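Local coordinates for protein L-threonine dehydrogenase (Flavobacterium frigidimaris, PDB 2YY7) that probably oxidises L-threonine at its 3-position, using the NAD bound in its Rossmann-type domain, at residues S167-G172 with S239-A244. Numbering follows the deposited sequence.
Sequences SIRYPG and SYNLAA. With NAD (nicotinamide-adenine-dinucleotide), chain E.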
ATOM      1  N   SER A 167      12.052  -1.619 -11.117  1.00  9.64           N
ATOM      2  CA  SER A 167      11.028  -2.650 -11.013  1.00  9.89           C
ATOM      3  C   SER A 167      10.099  -2.755 -12.216  1.00  9.67           C
ATOM      4  O   SER A 167       9.915  -1.799 -12.968  1.00 10.54           O
ATOM      5  CB  SER A 167      10.177  -2.390  -9.766  1.00  9.02           C
ATOM      6  OG  SER A 167       9.188  -3.395  -9.596  1.00  9.48           O
ATOM      7  N   ILE A 168       9.525  -3.942 -12.388  1.00  9.85           N
ATOM      8  CA  ILE A 168       8.558  -4.190 -13.443  1.00  9.99           C
ATOM      9  C   ILE A 168       7.440  -5.072 -12.886  1.00 10.11           C
ATOM     10  O   ILE A 168       7.671  -5.948 -12.046  1.00  8.77           O
ATOM     11  CB  ILE A 168       9.191  -4.867 -14.700  1.00 11.34           C
ATOM     12  CG1 ILE A 168       9.946  -6.131 -14.312  1.00 12.34           C
ATOM     13  CG2 ILE A 168      10.135  -3.893 -15.400  1.00 10.66           C
ATOM     14  CD1 ILE A 168      10.721  -6.735 -15.477  1.00 12.53           C
ATOM     15  N   ARG A 169       6.222  -4.812 -13.338  1.00  9.09           N
ATOM     16  CA  ARG A 169       5.068  -5.577 -12.902  1.00  9.81           C
ATOM     17  C   ARG A 169       4.894  -6.764 -13.851  1.00 10.11           C
ATOM     18  O   ARG A 169       4.121  -6.696 -14.807  1.00 11.16           O
ATOM     19  CB  ARG A 169       3.820  -4.677 -12.914  1.00  8.64           C
ATOM     20  CG  ARG A 169       3.881  -3.499 -11.930  1.00  9.26           C
ATOM     21  CD  ARG A 169       2.808  -2.443 -12.250  1.00  9.51           C
ATOM     22  NE  ARG A 169       2.816  -1.323 -11.307  1.00 10.20           N
ATOM     23  CZ  ARG A 169       2.353  -0.105 -11.584  1.00 10.51           C
ATOM     24  NH1 ARG A 169       1.838   0.161 -12.780  1.00  9.44           N
ATOM     25  NH2 ARG A 169       2.418   0.857 -10.672  1.00  7.68           N
ATOM     26  N   TYR A 170       5.626  -7.852 -13.598  1.00  9.88           N
ATOM     27  CA  TYR A 170       5.529  -9.040 -14.456  1.00  9.77           C
ATOM     28  C   TYR A 170       4.101  -9.573 -14.568  1.00 10.01           C
ATOM     29  O   TYR A 170       3.376  -9.633 -13.574  1.00  9.12           O
ATOM     30  CB  TYR A 170       6.320 -10.230 -13.902  1.00  9.15           C
ATOM     31  CG  TYR A 170       7.824 -10.139 -13.760  1.00  9.04           C
ATOM     32  CD1 TYR A 170       8.650  -9.805 -14.835  1.00  8.49           C
ATOM     33  CD2 TYR A 170       8.428 -10.512 -12.562  1.00  7.39           C
ATOM     34  CE1 TYR A 170      10.053  -9.854 -14.708  1.00  8.83           C
ATOM     35  CE2 TYR A 170       9.808 -10.565 -12.427  1.00  6.39           C
ATOM     36  CZ  TYR A 170      10.614 -10.238 -13.495  1.00  7.47           C
ATOM     37  OH  TYR A 170      11.981 -10.303 -13.323  1.00  6.55           O
ATOM     38  N   PRO A 171       3.671  -9.952 -15.781  1.00 10.99           N
ATOM     39  CA  PRO A 171       2.318 -10.501 -15.881  1.00 11.19           C
ATOM     40  C   PRO A 171       2.509 -11.987 -15.527  1.00 11.55           C
ATOM     41  O   PRO A 171       3.558 -12.352 -14.999  1.00 11.68           O
ATOM     42  CB  PRO A 171       1.952 -10.275 -17.351  1.00 12.04           C
ATOM     43  CG  PRO A 171       3.262 -10.268 -18.046  1.00 11.48           C
ATOM     44  CD  PRO A 171       4.160  -9.510 -17.099  1.00 10.56           C
ATOM     45  N   GLY A 172       1.523 -12.840 -15.784  1.00 10.88           N
ATOM     46  CA  GLY A 172       1.700 -14.254 -15.474  1.00 10.69           C
ATOM     47  C   GLY A 172       2.834 -14.819 -16.320  1.00 11.25           C
ATOM     48  O   GLY A 172       2.810 -14.677 -17.543  1.00 11.54           O
ATOM     49  N   SER A 239       7.105   1.050 -10.303  1.00 12.10           N
ATOM     50  CA  SER A 239       7.282  -0.164 -11.101  1.00 10.95           C
ATOM     51  C   SER A 239       6.637   0.043 -12.469  1.00 11.39           C
ATOM     52  O   SER A 239       5.591   0.689 -12.581  1.00 11.47           O
ATOM     53  CB  SER A 239       6.661  -1.381 -10.413  1.00  9.92           C
ATOM     54  OG  SER A 239       7.046  -2.585 -11.070  1.00 10.34           O
ATOM     55  N   TYR A 240       7.272  -0.504 -13.501  1.00 10.79           N
ATOM     56  CA  TYR A 240       6.787  -0.381 -14.873  1.00 10.93           C
ATOM     57  C   TYR A 240       5.773  -1.437 -15.275  1.00 10.92           C
ATOM     58  O   TYR A 240       5.935  -2.617 -14.955  1.00 10.36           O
ATOM     59  CB  TYR A 240       7.959  -0.487 -15.858  1.00 11.10           C
ATOM     60  CG  TYR A 240       8.731   0.786 -16.098  1.00  9.48           C
ATOM     61  CD1 TYR A 240       8.332   1.687 -17.085  1.00 10.37           C
ATOM     62  CD2 TYR A 240       9.873   1.080 -15.359  1.00  9.64           C
ATOM     63  CE1 TYR A 240       9.060   2.854 -17.334  1.00 10.01           C
ATOM     64  CE2 TYR A 240      10.606   2.241 -15.598  1.00  9.73           C
ATOM     65  CZ  TYR A 240      10.193   3.119 -16.588  1.00 10.66           C
ATOM     66  OH  TYR A 240      10.922   4.257 -16.837  1.00 10.34           O
ATOM     67  N   ASN A 241       4.722  -1.012 -15.967  1.00 11.24           N
ATOM     68  CA  ASN A 241       3.753  -1.961 -16.489  1.00 12.19           C
ATOM     69  C   ASN A 241       4.611  -2.699 -17.524  1.00 12.33           C
ATOM     70  O   ASN A 241       5.512  -2.103 -18.117  1.00 11.29           O
ATOM     71  CB  ASN A 241       2.599  -1.235 -17.196  1.00 13.48           C
ATOM     72  CG  ASN A 241       1.349  -1.119 -16.331  1.00 12.95           C
ATOM     73  OD1 ASN A 241       1.343  -1.503 -15.163  1.00 15.53           O
ATOM     74  ND2 ASN A 241       0.283  -0.585 -16.911  1.00 10.73           N
ATOM     75  N   LEU A 242       4.353  -3.984 -17.725  1.00 12.29           N
ATOM     76  CA  LEU A 242       5.116  -4.776 -18.685  1.00 12.02           C
ATOM     77  C   LEU A 242       4.160  -5.762 -19.349  1.00 12.62           C
ATOM     78  O   LEU A 242       3.441  -6.488 -18.669  1.00 11.91           O
ATOM     79  CB  LEU A 242       6.236  -5.543 -17.971  1.00 11.06           C
ATOM     80  CG  LEU A 242       7.263  -6.228 -18.877  1.00 12.00           C
ATOM     81  CD1 LEU A 242       8.272  -5.197 -19.372  1.00 11.83           C
ATOM     82  CD2 LEU A 242       7.984  -7.330 -18.107  1.00 12.10           C
ATOM     83  N   ALA A 243       4.148  -5.795 -20.674  1.00 13.28           N
ATOM     84  CA  ALA A 243       3.233  -6.689 -21.368  1.00 13.48           C
ATOM     85  C   ALA A 243       3.841  -7.427 -22.548  1.00 13.24           C
ATOM     86  O   ALA A 243       4.875  -7.030 -23.089  1.00 12.92           O
ATOM     87  CB  ALA A 243       2.011  -5.907 -21.829  1.00 13.29           C
ATOM     88  N   ALA A 244       3.173  -8.509 -22.932  1.00 13.67           N
ATOM     89  CA  ALA A 244       3.578  -9.332 -24.062  1.00 13.77           C
ATOM     90  C   ALA A 244       2.328  -9.971 -24.664  1.00 14.42           C
ATOM     91  O   ALA A 244       1.945  -9.651 -25.786  1.00 15.31           O
ATOM     92  CB  ALA A 244       4.566 -10.413 -23.612  1.00 12.77           C
TER
HETATM   93  PA  NAD E3001       9.213 -18.877  -6.852  1.00  9.94           P
HETATM   94  O1A NAD E3001       9.265 -19.866  -7.966  1.00 10.01           O
HETATM   95  O2A NAD E3001       8.221 -19.168  -5.785  1.00 10.53           O
HETATM   96  O5B NAD E3001      10.662 -18.594  -6.281  1.00  8.58           O
HETATM   97  C5B NAD E3001      10.852 -18.006  -5.026  1.00  3.91           C
HETATM   98  C4B NAD E3001      12.192 -18.431  -4.477  1.00  5.99           C
HETATM   99  O4B NAD E3001      12.434 -17.669  -3.292  1.00  7.54           O
HETATM  100  C3B NAD E3001      12.218 -19.933  -4.107  1.00  7.81           C
HETATM  101  O3B NAD E3001      13.335 -20.607  -4.712  1.00  8.85           O
HETATM  102  C2B NAD E3001      12.246 -19.910  -2.574  1.00  7.51           C
HETATM  103  O2B NAD E3001      12.945 -21.014  -2.026  1.00  8.79           O
HETATM  104  C1B NAD E3001      12.932 -18.563  -2.300  1.00  8.55           C
HETATM  105  N9A NAD E3001      12.705 -18.076  -0.932  1.00  8.89           N
HETATM  106  C8A NAD E3001      11.498 -18.106  -0.234  1.00 10.09           C
HETATM  107  N7A NAD E3001      11.711 -17.592   0.986  1.00  8.19           N
HETATM  108  C5A NAD E3001      13.011 -17.226   1.051  1.00  9.44           C
HETATM  109  C6A NAD E3001      13.760 -16.684   2.083  1.00  8.67           C
HETATM  110  N6A NAD E3001      13.226 -16.501   3.272  1.00  7.69           N
HETATM  111  N1A NAD E3001      15.093 -16.438   1.883  1.00  8.28           N
HETATM  112  C2A NAD E3001      15.698 -16.719   0.668  1.00  9.67           C
HETATM  113  N3A NAD E3001      14.977 -17.287  -0.365  1.00  8.46           N
HETATM  114  C4A NAD E3001      13.645 -17.536  -0.146  1.00  7.80           C
HETATM  115  O3  NAD E3001       8.771 -17.449  -7.437  1.00  9.50           O
HETATM  116  PN  NAD E3001       9.081 -16.790  -8.887  1.00  9.35           P
HETATM  117  O1N NAD E3001      10.501 -17.008  -9.320  1.00  7.46           O
HETATM  118  O2N NAD E3001       7.914 -17.133  -9.745  1.00 14.18           O
HETATM  119  O5D NAD E3001       8.917 -15.213  -8.538  1.00  8.59           O
HETATM  120  C5D NAD E3001      10.056 -14.417  -8.179  1.00  7.19           C
HETATM  121  C4D NAD E3001       9.594 -12.944  -8.001  1.00  6.92           C
HETATM  122  O4D NAD E3001       8.888 -12.517  -9.152  1.00  6.26           O
HETATM  123  C3D NAD E3001       8.613 -12.745  -6.842  1.00  9.06           C
HETATM  124  O3D NAD E3001       8.836 -11.458  -6.276  1.00 10.26           O
HETATM  125  C2D NAD E3001       7.264 -12.714  -7.520  1.00  9.11           C
HETATM  126  O2D NAD E3001       6.347 -12.068  -6.669  1.00 10.15           O
HETATM  127  C1D NAD E3001       7.581 -11.995  -8.831  1.00  6.43           C
HETATM  128  N1N NAD E3001       6.552 -12.313  -9.849  1.00  6.65           N
HETATM  129  C2N NAD E3001       6.481 -13.585 -10.378  1.00  5.39           C
HETATM  130  C3N NAD E3001       5.511 -13.875 -11.332  1.00  7.35           C
HETATM  131  C7N NAD E3001       5.483 -15.216 -12.014  1.00  7.03           C
HETATM  132  O7N NAD E3001       4.427 -15.412 -12.888  1.00  9.20           O
HETATM  133  N7N NAD E3001       6.387 -16.177 -11.755  1.00 11.22           N
HETATM  134  C4N NAD E3001       4.596 -12.884 -11.736  1.00  5.97           C
HETATM  135  C5N NAD E3001       4.698 -11.593 -11.210  1.00  4.61           C
HETATM  136  C6N NAD E3001       5.657 -11.316 -10.256  1.00  2.20           C
HETATM  137  O   HOH W   1       2.378  -5.641 -16.383  1.00  6.31           O
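Ile168 and Tyr240 pair in parallel at the edge of the Rossmann-type sheet, where the short strand 240-241 lies against strand 164-174. Two straight backbone bonds join them, Tyr240 N to Ser167 O at 3.0 Å and Arg169 N to Tyr240 O at 2.7 Å. On the Ile168 side of the sheet, the CD2 branch of Leu242 is the bump: it meets Ile168 CD1 at 3.8 Å and lies alongside the ring edge of Tyr170 at CD1, while Ala222 and Met214 also pack on Leu242. Tyr170 in turn sets its CB 3.4 Å from C5N of the NAD nicotinamide. On the other side, Arg169 reaches out extended from CG to NE (chi3 178°) across Ser239, whose carbonyl O sits 3.5 Å above the centre of the guanidinium. NH1 donates to Asn241 OD1 within the guanidinium plane, the two flat groups 66° apart, and NH2 forms a salt bridge with Glu151. A leucine in place of Arg169 would probably strand the Glu151 carboxylate without its mate and leave Asn241 OD1 lacking this donor. Beyond Asn241 the strands part, and a water bridges them, donating to Arg169 O and accepting from Leu242 N at 2.9 Å.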